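Long-range contact in peroxinectin A (Dictyostelium discoideum, PDB 6ERC), which uses hydrogen peroxide, through its haem, to oxidise phenolic donors and small anions such as iodide and thiocyanate: residues F303-E317 and P343-D357. Sequence-based numbering, arbitrary orientation.
Sequences FGHSEVGPFMEYYSE and PLIRGLIINEEENID. With CA (calcium ion), chain G; HEM (protoporphyrin IX containing Fe), chain F; NAG (2-acetamido-2-deoxy-beta-D-glucopyranose), chain E.
A calcium ion ties Ser306 to Asn355 and Asp357 of 343-357, and Ser306 grips it twice, with O and with OG (2.3 Å from OG to calcium). Asn355 O, Asp357 OD1, two waters and Tyr359 O complete the shell. A chi1 of -173° turns the hydroxyl away from its own N and beside its own carbonyl, where both reach the metal, and Ser306 OG also donates to Asp357 O (2.6 Å) from above that carbonyl's plane. Next to this site, the N-H of Glu354 donates to Glu307 O (2.9 Å). The carboxylates of Glu307 and Glu353 cross with their planes 39° apart. Glu307 OE1 lies 2.7 Å from Glu353 OE2, close enough that one acid probably holds a proton; Asn73 is also a polar partner of Glu353. Farther along, strand 311-315 packs on helix 343-350. A CB on Gly347 would run into Glu313 O, so its absence lets the strand lie against the helix, and Leu344 CD2 sits over one face of the Tyr314 ring, 3.3 Å from Tyr314 CZ. Extended Arg346 brings NH1 to Tyr315 O in a weak bond (3.0 Å), while NE and NH2 bind the carbonyls of Ile501 and Asn500. A leucine in place of Arg346 would probably cost these three carbonyls this donor. His305 NE2 binds the haem iron 2.3 Å away: this is the proximal haem site of the animal haem peroxidase fold, its iron-ligating histidine followed directly by a calcium ligand.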
loop_
_atom_site.group_PDB
_atom_site.type_symbol
_atom_site.label_atom_id
_atom_site.label_comp_id
_atom_site.label_asym_id
_atom_site.label_seq_id
_atom_site.Cartn_x
_atom_site.Cartn_y
_atom_site.Cartn_z
ATOM N N PHE A 303 -1.024 -4.794 -7.337
ATOM C CA PHE A 303 -2.057 -4.696 -8.360
ATOM C C PHE A 303 -2.757 -3.346 -8.353
ATOM O O PHE A 303 -3.338 -2.955 -9.372
ATOM C CB PHE A 303 -3.090 -5.807 -8.158
ATOM C CG PHE A 303 -3.964 -5.616 -6.942
ATOM C CD1 PHE A 303 -5.139 -4.884 -7.022
ATOM C CD2 PHE A 303 -3.613 -6.172 -5.723
ATOM C CE1 PHE A 303 -5.941 -4.705 -5.912
ATOM C CE2 PHE A 303 -4.417 -5.997 -4.607
ATOM C CZ PHE A 303 -5.581 -5.264 -4.704
ATOM N N GLY A 304 -2.727 -2.629 -7.230
ATOM C CA GLY A 304 -3.478 -1.390 -7.131
ATOM C C GLY A 304 -3.048 -0.339 -8.132
ATOM O O GLY A 304 -3.837 0.531 -8.502
ATOM N N HIS A 305 -1.799 -0.397 -8.584
ATOM C CA HIS A 305 -1.338 0.579 -9.562
ATOM C C HIS A 305 -2.085 0.440 -10.882
ATOM O O HIS A 305 -2.264 1.428 -11.602
ATOM C CB HIS A 305 0.163 0.419 -9.753
ATOM C CG HIS A 305 0.934 0.523 -8.474
ATOM N ND1 HIS A 305 1.920 -0.373 -8.124
ATOM C CD2 HIS A 305 0.843 1.402 -7.448
ATOM C CE1 HIS A 305 2.414 -0.041 -6.943
ATOM N NE2 HIS A 305 1.780 1.034 -6.514
ATOM N N SER A 306 -2.540 -0.772 -11.204
ATOM C CA SER A 306 -3.386 -0.970 -12.374
ATOM C C SER A 306 -4.756 -0.324 -12.193
ATOM O O SER A 306 -5.356 0.153 -13.165
ATOM C CB SER A 306 -3.544 -2.464 -12.642
ATOM O OG SER A 306 -4.231 -2.697 -13.857
ATOM N N GLU A 307 -5.277 -0.313 -10.963
ATOM C CA GLU A 307 -6.651 0.111 -10.712
ATOM C C GLU A 307 -6.797 1.607 -10.448
ATOM O O GLU A 307 -7.928 2.100 -10.396
ATOM C CB GLU A 307 -7.235 -0.681 -9.530
ATOM C CG GLU A 307 -6.892 -0.134 -8.149
ATOM C CD GLU A 307 -7.200 -1.111 -7.022
ATOM O OE1 GLU A 307 -8.193 -1.863 -7.129
ATOM O OE2 GLU A 307 -6.443 -1.123 -6.029
ATOM N N VAL A 308 -5.697 2.339 -10.288
ATOM C CA VAL A 308 -5.769 3.782 -10.087
ATOM C C VAL A 308 -6.260 4.440 -11.371
ATOM O O VAL A 308 -5.647 4.293 -12.434
ATOM C CB VAL A 308 -4.401 4.339 -9.669
ATOM C CG1 VAL A 308 -4.402 5.864 -9.670
ATOM C CG2 VAL A 308 -4.011 3.807 -8.305
ATOM N N GLY A 309 -7.362 5.176 -11.277
ATOM C CA GLY A 309 -7.851 5.955 -12.392
ATOM C C GLY A 309 -7.053 7.224 -12.577
ATOM O O GLY A 309 -6.269 7.645 -11.714
ATOM N N PRO A 310 -7.244 7.868 -13.731
ATOM C CA PRO A 310 -6.431 9.054 -14.041
ATOM C C PRO A 310 -6.897 10.333 -13.368
ATOM O O PRO A 310 -6.090 11.265 -13.244
ATOM C CB PRO A 310 -6.550 9.166 -15.564
ATOM C CG PRO A 310 -7.876 8.578 -15.877
ATOM C CD PRO A 310 -8.122 7.493 -14.854
ATOM N N PHE A 311 -8.151 10.423 -12.935
ATOM C CA PHE A 311 -8.692 11.670 -12.415
ATOM C C PHE A 311 -9.228 11.488 -11.002
ATOM O O PHE A 311 -9.754 10.431 -10.640
ATOM C CB PHE A 311 -9.801 12.211 -13.318
ATOM C CG PHE A 311 -9.302 12.742 -14.623
ATOM C CD1 PHE A 311 -8.731 14.001 -14.698
ATOM C CD2 PHE A 311 -9.398 11.983 -15.777
ATOM C CE1 PHE A 311 -8.269 14.495 -15.900
ATOM C CE2 PHE A 311 -8.939 12.473 -16.983
ATOM C CZ PHE A 311 -8.374 13.729 -17.045
ATOM N N MET A 312 -9.082 12.546 -10.214
ATOM C CA MET A 312 -9.568 12.604 -8.841
ATOM C C MET A 312 -10.761 13.555 -8.819
ATOM O O MET A 312 -10.604 14.758 -9.052
ATOM C CB MET A 312 -8.450 13.069 -7.913
ATOM C CG MET A 312 -8.653 12.747 -6.458
ATOM S SD MET A 312 -7.058 12.595 -5.634
ATOM C CE MET A 312 -6.575 10.965 -6.165
ATOM N N GLU A 313 -11.949 13.014 -8.554
ATOM C CA GLU A 313 -13.183 13.782 -8.658
ATOM C C GLU A 313 -13.432 14.626 -7.409
ATOM O O GLU A 313 -13.080 14.244 -6.289
ATOM C CB GLU A 313 -14.374 12.849 -8.885
ATOM C CG GLU A 313 -14.394 12.161 -10.245
ATOM C CD GLU A 313 -14.679 13.123 -11.389
ATOM O OE1 GLU A 313 -15.286 14.187 -11.137
ATOM O OE2 GLU A 313 -14.297 12.817 -12.539
ATOM N N TYR A 314 -14.053 15.787 -7.622
ATOM C CA TYR A 314 -14.466 16.693 -6.556
ATOM C C TYR A 314 -15.951 16.981 -6.705
ATOM O O TYR A 314 -16.415 17.303 -7.803
ATOM C CB TYR A 314 -13.694 18.015 -6.597
ATOM C CG TYR A 314 -12.285 17.945 -6.068
ATOM C CD1 TYR A 314 -11.273 17.348 -6.807
ATOM C CD2 TYR A 314 -11.960 18.499 -4.838
ATOM C CE1 TYR A 314 -9.976 17.289 -6.328
ATOM C CE2 TYR A 314 -10.668 18.449 -4.349
ATOM C CZ TYR A 314 -9.680 17.844 -5.098
ATOM O OH TYR A 314 -8.390 17.787 -4.618
ATOM N N TYR A 315 -16.686 16.884 -5.600
ATOM C CA TYR A 315 -18.106 17.200 -5.583
ATOM C C TYR A 315 -18.402 18.148 -4.430
ATOM O O TYR A 315 -17.763 18.088 -3.377
ATOM C CB TYR A 315 -18.961 15.932 -5.460
ATOM C CG TYR A 315 -19.096 15.165 -6.754
ATOM C CD1 TYR A 315 -20.150 15.417 -7.623
ATOM C CD2 TYR A 315 -18.171 14.194 -7.110
ATOM C CE1 TYR A 315 -20.281 14.724 -8.806
ATOM C CE2 TYR A 315 -18.292 13.493 -8.295
ATOM C CZ TYR A 315 -19.350 13.763 -9.140
ATOM O OH TYR A 315 -19.483 13.075 -10.325
ATOM N N SER A 316 -19.373 19.031 -4.639
ATOM C CA SER A 316 -19.749 19.993 -3.616
ATOM C C SER A 316 -20.932 19.470 -2.799
ATOM O O SER A 316 -21.465 18.385 -3.046
ATOM C CB SER A 316 -20.068 21.344 -4.251
ATOM O OG SER A 316 -21.234 21.272 -5.046
ATOM N N GLU A 317 -21.348 20.258 -1.805
ATOM C CA GLU A 317 -22.403 19.818 -0.898
ATOM C C GLU A 317 -23.688 19.485 -1.649
ATOM O O GLU A 317 -24.346 18.484 -1.347
ATOM C CB GLU A 317 -22.663 20.892 0.159
ATOM C CG GLU A 317 -23.492 20.414 1.343
ATOM C CD GLU A 317 -23.829 21.531 2.306
ATOM O OE1 GLU A 317 -23.313 22.654 2.121
ATOM O OE2 GLU A 317 -24.614 21.286 3.245
ATOM N N PRO A 343 -15.103 17.344 -0.317
ATOM C CA PRO A 343 -15.228 17.224 -1.782
ATOM C C PRO A 343 -14.491 16.024 -2.355
ATOM O O PRO A 343 -14.966 15.416 -3.322
ATOM C CB PRO A 343 -14.643 18.551 -2.290
ATOM C CG PRO A 343 -14.732 19.483 -1.132
ATOM C CD PRO A 343 -14.533 18.641 0.083
ATOM N N LEU A 344 -13.336 15.672 -1.791
ATOM C CA LEU A 344 -12.637 14.468 -2.226
ATOM C C LEU A 344 -13.437 13.220 -1.882
ATOM O O LEU A 344 -13.673 12.367 -2.746
ATOM C CB LEU A 344 -11.252 14.404 -1.584
ATOM C CG LEU A 344 -10.209 15.365 -2.151
ATOM C CD1 LEU A 344 -9.038 15.485 -1.194
ATOM C CD2 LEU A 344 -9.736 14.892 -3.521
ATOM N N ILE A 345 -13.857 13.095 -0.621
ATOM C CA ILE A 345 -14.584 11.903 -0.190
ATOM C C ILE A 345 -15.760 11.640 -1.117
ATOM O O ILE A 345 -16.007 10.501 -1.526
ATOM C CB ILE A 345 -15.047 12.050 1.272
ATOM C CG1 ILE A 345 -13.858 12.282 2.215
ATOM C CG2 ILE A 345 -15.843 10.819 1.705
ATOM C CD1 ILE A 345 -12.875 11.134 2.292
ATOM N N ARG A 346 -16.510 12.688 -1.461
ATOM C CA ARG A 346 -17.660 12.502 -2.337
ATOM C C ARG A 346 -17.235 11.903 -3.670
ATOM O O ARG A 346 -17.893 10.994 -4.188
ATOM C CB ARG A 346 -18.383 13.832 -2.554
ATOM C CG ARG A 346 -19.093 14.375 -1.325
ATOM C CD ARG A 346 -19.982 15.563 -1.676
ATOM N NE ARG A 346 -20.423 16.299 -0.490
ATOM C CZ ARG A 346 -19.792 17.349 0.031
ATOM N NH1 ARG A 346 -18.678 17.813 -0.518
ATOM N NH2 ARG A 346 -20.278 17.942 1.111
ATOM N N GLY A 347 -16.133 12.394 -4.237
ATOM C CA GLY A 347 -15.658 11.847 -5.496
ATOM C C GLY A 347 -15.155 10.422 -5.364
ATOM O O GLY A 347 -15.407 9.583 -6.233
ATOM N N LEU A 348 -14.445 10.125 -4.274
ATOM C CA LEU A 348 -13.838 8.807 -4.120
ATOM C C LEU A 348 -14.889 7.705 -4.057
ATOM O O LEU A 348 -14.673 6.602 -4.574
ATOM C CB LEU A 348 -12.966 8.775 -2.865
ATOM C CG LEU A 348 -11.718 9.657 -2.858
ATOM C CD1 LEU A 348 -11.056 9.590 -1.491
ATOM C CD2 LEU A 348 -10.738 9.245 -3.945
ATOM N N ILE A 349 -16.030 7.976 -3.418
ATOM C CA ILE A 349 -17.035 6.936 -3.215
ATOM C C ILE A 349 -17.995 6.797 -4.391
ATOM O O ILE A 349 -18.689 5.775 -4.491
ATOM C CB ILE A 349 -17.846 7.182 -1.927
ATOM C CG1 ILE A 349 -18.692 8.459 -2.038
ATOM C CG2 ILE A 349 -16.914 7.254 -0.725
ATOM C CD1 ILE A 349 -19.670 8.653 -0.891
ATOM N N ILE A 350 -18.057 7.786 -5.282
ATOM C CA ILE A 350 -18.999 7.751 -6.397
ATOM C C ILE A 350 -18.284 7.332 -7.677
ATOM O O ILE A 350 -18.878 6.686 -8.547
ATOM C CB ILE A 350 -19.696 9.118 -6.572
ATOM C CG1 ILE A 350 -20.950 8.979 -7.438
ATOM C CG2 ILE A 350 -18.753 10.154 -7.189
ATOM C CD1 ILE A 350 -22.120 8.331 -6.727
ATOM N N ASN A 351 -17.008 7.691 -7.800
ATOM C CA ASN A 351 -16.283 7.511 -9.053
ATOM C C ASN A 351 -15.734 6.092 -9.165
ATOM O O ASN A 351 -15.097 5.586 -8.236
ATOM C CB ASN A 351 -15.147 8.530 -9.149
ATOM C CG ASN A 351 -14.475 8.527 -10.505
ATOM O OD1 ASN A 351 -15.088 8.182 -11.517
ATOM N ND2 ASN A 351 -13.207 8.914 -10.534
ATOM N N GLU A 352 -15.977 5.454 -10.310
ATOM C CA GLU A 352 -15.514 4.092 -10.539
ATOM C C GLU A 352 -14.033 4.089 -10.894
ATOM O O GLU A 352 -13.556 4.948 -11.641
ATOM C CB GLU A 352 -16.319 3.436 -11.662
ATOM C CG GLU A 352 -16.147 1.927 -11.743
ATOM C CD GLU A 352 -16.808 1.326 -12.972
ATOM O OE1 GLU A 352 -16.270 1.503 -14.090
ATOM O OE2 GLU A 352 -17.870 0.684 -12.818
ATOM N N GLU A 353 -13.304 3.112 -10.356
ATOM C CA GLU A 353 -11.863 3.040 -10.556
ATOM C C GLU A 353 -11.546 2.307 -11.859
ATOM O O GLU A 353 -12.428 1.969 -12.653
ATOM C CB GLU A 353 -11.185 2.362 -9.366
ATOM C CG GLU A 353 -11.418 0.860 -9.272
ATOM C CD GLU A 353 -10.543 0.205 -8.227
ATOM O OE1 GLU A 353 -9.817 0.935 -7.521
ATOM O OE2 GLU A 353 -10.573 -1.039 -8.118
ATOM N N GLU A 354 -10.262 2.050 -12.076
ATOM C CA GLU A 354 -9.770 1.378 -13.268
ATOM C C GLU A 354 -9.703 -0.131 -13.036
ATOM O O GLU A 354 -9.705 -0.610 -11.900
ATOM C CB GLU A 354 -8.392 1.936 -13.629
ATOM C CG GLU A 354 -7.988 1.794 -15.080
ATOM C CD GLU A 354 -8.968 2.431 -16.037
ATOM O OE1 GLU A 354 -9.149 3.665 -15.951
ATOM O OE2 GLU A 354 -9.555 1.700 -16.866
ATOM N N ASN A 355 -9.647 -0.883 -14.133
ATOM C CA ASN A 355 -9.622 -2.335 -14.044
ATOM C C ASN A 355 -8.232 -2.832 -13.666
ATOM O O ASN A 355 -7.219 -2.198 -13.972
ATOM C CB ASN A 355 -10.043 -2.962 -15.369
ATOM C CG ASN A 355 -10.485 -4.403 -15.218
ATOM O OD1 ASN A 355 -11.335 -4.721 -14.387
ATOM N ND2 ASN A 355 -9.907 -5.283 -16.021
ATOM N N ILE A 356 -8.191 -3.980 -12.999
ATOM C CA ILE A 356 -6.933 -4.606 -12.611
ATOM C C ILE A 356 -6.515 -5.524 -13.750
ATOM O O ILE A 356 -7.096 -6.595 -13.951
ATOM C CB ILE A 356 -7.055 -5.370 -11.289
ATOM C CG1 ILE A 356 -7.311 -4.389 -10.145
ATOM C CG2 ILE A 356 -5.775 -6.156 -11.010
ATOM C CD1 ILE A 356 -7.971 -5.010 -8.940
ATOM N N ASP A 357 -5.503 -5.101 -14.493
ATOM C CA ASP A 357 -5.070 -5.778 -15.701
ATOM C C ASP A 357 -3.647 -5.316 -15.988
ATOM O O ASP A 357 -3.018 -4.652 -15.159
ATOM C CB ASP A 357 -6.046 -5.482 -16.840
ATOM C CG ASP A 357 -6.373 -4.011 -16.946
ATOM O OD1 ASP A 357 -5.547 -3.186 -16.500
ATOM O OD2 ASP A 357 -7.458 -3.677 -17.459
HETATM CA CA CA G . -5.393 -1.206 -15.226
HETATM C CHA HEM F . 4.676 0.828 -3.597
HETATM C CHB HEM F . 2.962 4.908 -5.544
HETATM C CHC HEM F . -1.565 3.168 -5.153
HETATM C CHD HEM F . 0.189 -1.005 -3.430
HETATM C C1A HEM F . 4.604 2.052 -4.214
HETATM C C2A HEM F . 5.727 2.836 -4.665
HETATM C C3A HEM F . 5.263 3.965 -5.208
HETATM C C4A HEM F . 3.821 3.932 -5.110
HETATM C CMA HEM F . 6.092 5.114 -5.823
HETATM C CAA HEM F . 7.196 2.400 -4.539
HETATM C CBA HEM F . 7.702 2.143 -5.951
HETATM C CGA HEM F . 8.878 1.203 -5.912
HETATM O O1A HEM F . 8.706 0.031 -5.486
HETATM O O2A HEM F . 9.991 1.621 -6.320
HETATM C C1B HEM F . 1.594 4.790 -5.584
HETATM C C2B HEM F . 0.690 5.817 -6.040
HETATM C C3B HEM F . -0.564 5.347 -5.930
HETATM C C4B HEM F . -0.488 3.999 -5.402
HETATM C CMB HEM F . 1.180 7.192 -6.540
HETATM C CAB HEM F . -1.907 6.026 -6.284
HETATM C CBB HEM F . -1.990 7.235 -6.850
HETATM C C1C HEM F . -1.494 1.883 -4.662
HETATM C C2C HEM F . -2.614 0.992 -4.411
HETATM C C3C HEM F . -2.121 -0.169 -3.929
HETATM C C4C HEM F . -0.682 -0.031 -3.867
HETATM C CMC HEM F . -4.071 1.416 -4.697
HETATM C CAC HEM F . -2.795 -1.492 -3.479
HETATM C CBC HEM F . -4.107 -1.740 -3.472
HETATM C C1D HEM F . 1.547 -0.854 -3.285
HETATM C C2D HEM F . 2.445 -1.812 -2.681
HETATM C C3D HEM F . 3.679 -1.303 -2.741
HETATM C C4D HEM F . 3.607 -0.005 -3.364
HETATM C CMD HEM F . 2.020 -3.180 -2.111
HETATM C CAD HEM F . 4.983 -1.928 -2.215
HETATM C CBD HEM F . 4.982 -1.660 -0.713
HETATM C CGD HEM F . 6.383 -1.437 -0.197
HETATM O O1D HEM F . 6.870 -0.280 -0.278
HETATM O O2D HEM F . 7.020 -2.399 0.302
HETATM N NA HEM F . 3.453 2.752 -4.500
HETATM N NB HEM F . 0.845 3.694 -5.202
HETATM N NC HEM F . -0.334 1.223 -4.316
HETATM N ND HEM F . 2.290 0.236 -3.688
HETATM FE FE HEM F . 1.572 1.963 -4.383
HETATM C C1 NAG E . -24.567 24.499 -5.024
HETATM C C2 NAG E . -23.047 24.768 -5.094
HETATM C C3 NAG E . -22.705 25.658 -6.294
HETATM C C4 NAG E . -23.327 25.125 -7.576
HETATM C C5 NAG E . -24.822 24.944 -7.377
HETATM C C6 NAG E . -25.526 24.401 -8.598
HETATM C C7 NAG E . -22.380 24.770 -2.704
HETATM C C8 NAG E . -22.688 23.305 -2.670
HETATM N N2 NAG E . -22.575 25.398 -3.870
HETATM O O3 NAG E . -21.292 25.725 -6.438
HETATM O O4 NAG E . -23.109 26.049 -8.636
HETATM O O5 NAG E . -25.040 24.016 -6.306
HETATM O O6 NAG E . -24.640 24.279 -9.703
HETATM O O7 NAG E . -21.976 25.368 -1.709
HETATM O O HOH W 1 -14.138 9.819 -13.637
HETATM O O HOH W 2 -7.107 -0.957 -16.814
HETATM O O HOH W 3 -5.215 1.101 -15.778
#